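Citrate lyase (Yersinia pestis, PDB 3QLL) is a putative citrate lyase beta subunit from a virulence operon, which probably binds magnesium and probably has lyase activity. Local coordinates at residues S77-Q80 with A81-E84. Residues are numbered along the deposited sequence; the frame is centred on the assembly and turned at random.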
ATOM      1  N   SER A  77      21.388  17.281 -12.543  1.00 83.17           N
ATOM      2  CA  SER A  77      21.997  17.404 -13.861  1.00 92.17           C
ATOM      3  C   SER A  77      23.206  18.357 -13.828  1.00 92.11           C
ATOM      4  O   SER A  77      24.106  18.264 -14.659  1.00106.91           O
ATOM      5  CB  SER A  77      20.946  17.886 -14.862  1.00 96.36           C
ATOM      6  OG  SER A  77      20.430  19.153 -14.497  1.00 96.69           O
ATOM      7  N   VAL A  78      23.222  19.257 -12.853  1.00 80.27           N
ATOM      8  CA  VAL A  78      24.312  20.209 -12.673  1.00 79.43           C
ATOM      9  C   VAL A  78      25.362  19.650 -11.709  1.00 82.37           C
ATOM     10  O   VAL A  78      25.032  19.229 -10.601  1.00 84.43           O
ATOM     11  CB  VAL A  78      23.799  21.557 -12.133  1.00 84.18           C
ATOM     12  CG1 VAL A  78      24.944  22.545 -12.048  1.00 68.88           C
ATOM     13  CG2 VAL A  78      22.721  22.105 -13.030  1.00 75.77           C
ATOM     14  N   SER A  79      26.622  19.645 -12.127  1.00 91.43           N
ATOM     15  CA  SER A  79      27.720  19.228 -11.257  1.00 94.60           C
ATOM     16  C   SER A  79      27.840  20.174 -10.071  1.00 92.98           C
ATOM     17  O   SER A  79      27.367  21.303 -10.131  1.00 95.62           O
ATOM     18  CB  SER A  79      29.036  19.220 -12.029  1.00 92.44           C
ATOM     19  OG  SER A  79      29.518  20.544 -12.129  1.00 90.95           O
ATOM     20  N   GLN A  80      28.545  19.748  -9.032  1.00 84.95           N
ATOM     21  CA  GLN A  80      28.713  20.586  -7.857  1.00 88.30           C
ATOM     22  C   GLN A  80      29.562  21.820  -8.169  1.00 96.21           C
ATOM     23  O   GLN A  80      29.358  22.911  -7.608  1.00 99.01           O
ATOM     24  CB  GLN A  80      29.335  19.797  -6.704  1.00 93.73           C
ATOM     25  CG  GLN A  80      29.248  20.514  -5.362  1.00102.06           C
ATOM     26  CD  GLN A  80      27.890  20.312  -4.680  1.00100.56           C
ATOM     27  OE1 GLN A  80      26.947  19.767  -5.265  1.00 98.43           O
ATOM     28  NE2 GLN A  80      27.781  20.794  -3.451  1.00104.38           N
ATOM     29  N   ALA A  81      30.515  21.674  -9.081  1.00106.14           N
ATOM     30  CA  ALA A  81      31.372  22.811  -9.430  1.00105.67           C
ATOM     31  C   ALA A  81      30.593  23.878 -10.203  1.00104.43           C
ATOM     32  O   ALA A  81      30.973  25.043 -10.238  1.00 93.94           O
ATOM     33  CB  ALA A  81      32.579  22.334 -10.228  1.00102.21           C
ATOM     34  N   ASP A  82      29.494  23.464 -10.810  1.00105.25           N
ATOM     35  CA  ASP A  82      28.772  24.306 -11.745  1.00102.87           C
ATOM     36  C   ASP A  82      27.551  25.027 -11.092  1.00 90.54           C
ATOM     37  O   ASP A  82      26.818  25.757 -11.767  1.00 92.52           O
ATOM     38  CB  ASP A  82      28.340  23.459 -12.950  1.00106.58           C
ATOM     39  CG  ASP A  82      29.279  23.646 -14.159  1.00113.26           C
ATOM     40  OD1 ASP A  82      29.361  24.798 -14.663  1.00111.96           O
ATOM     41  OD2 ASP A  82      29.956  22.672 -14.588  1.00108.08           O
ATOM     42  N   LYS A  83      27.356  24.813  -9.795  1.00 79.64           N
ATOM     43  CA  LYS A  83      26.159  25.279  -9.081  1.00 87.27           C
ATOM     44  C   LYS A  83      26.074  26.815  -9.100  1.00 86.83           C
ATOM     45  O   LYS A  83      25.008  27.377  -9.302  1.00 81.80           O
ATOM     46  CB  LYS A  83      26.099  24.751  -7.626  1.00 78.10           C
ATOM     47  CG  LYS A  83      26.027  23.247  -7.437  1.00 71.33           C
ATOM     48  CD  LYS A  83      24.720  22.660  -7.898  1.00 71.55           C
ATOM     49  CE  LYS A  83      24.738  21.162  -7.706  1.00 70.00           C
ATOM     50  NZ  LYS A  83      23.481  20.511  -8.140  1.00 74.61           N
ATOM     51  N   GLU A  84      27.204  27.481  -8.878  1.00 85.51           N
ATOM     52  CA  GLU A  84      27.197  28.939  -8.915  1.00 85.06           C
ATOM     53  C   GLU A  84      26.954  29.439 -10.337  1.00 83.72           C
ATOM     54  O   GLU A  84      26.135  30.335 -10.570  1.00 77.45           O
ATOM     55  CB  GLU A  84      28.496  29.519  -8.365  1.00 82.89           C
ATOM     56  CG  GLU A  84      28.459  31.030  -8.231  1.00 92.05           C
ATOM     57  CD  GLU A  84      27.602  31.523  -7.073  1.00117.01           C
ATOM     58  OE1 GLU A  84      27.775  31.025  -5.935  1.00129.36           O
ATOM     59  OE2 GLU A  84      26.737  32.395  -7.293  1.00122.43           O
TER
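Lys83 reaches back over the turn and sets its ammonium group above the carbonyl plane of Val78. NZ donates to Val78 O at 3.2 Å, with a C=O...N angle of 134°. The lysine chain bends at chi2 (-69°) and is straight from there on, which carries NZ back along the loop. On the way CG lies 3.4 Å from Gln80 O, and CE passes 3.6 Å from Gln80 OE1. NZ also bonds Asn109 OD1 and the carbonyl oxygens of Leu74 and Glu75. Four oxygens thus surround an ammonium that has three N-H to give, so at least one N-H must be shared. NZ bridges the carbonyls of Leu74, Glu75 and Val78 within one loop.

Residues 77-84 run from the loop after strand 69-73 into the first turn of helix 83-91. They belong to a beta/alpha barrel of eight parallel strands, as in the HpcH/HpaI aldolase/citrate lyase family. Val78 lies about 8 Å, side chain to side chain, from Arg107, a predicted substrate-binding residue.

Ser79 and Asp82 meet just ahead of helix 83-91. Asp82 N donates to Ser79 O at 3.1 Å. The same N-H makes a weak, bent bond to Ser79 OG, 3.2 Å away. Chi1 of 79° places that hydroxyl between its own backbone N and carbonyl carbon, within range of Asp82 N, and it also donates weakly to Asp82 OD2 at 3.3 Å.

Val78 also packs against the aspartate. Val78 CG1 touches Asp82 CB at 3.6 Å, and the two side chains cross at about a right angle.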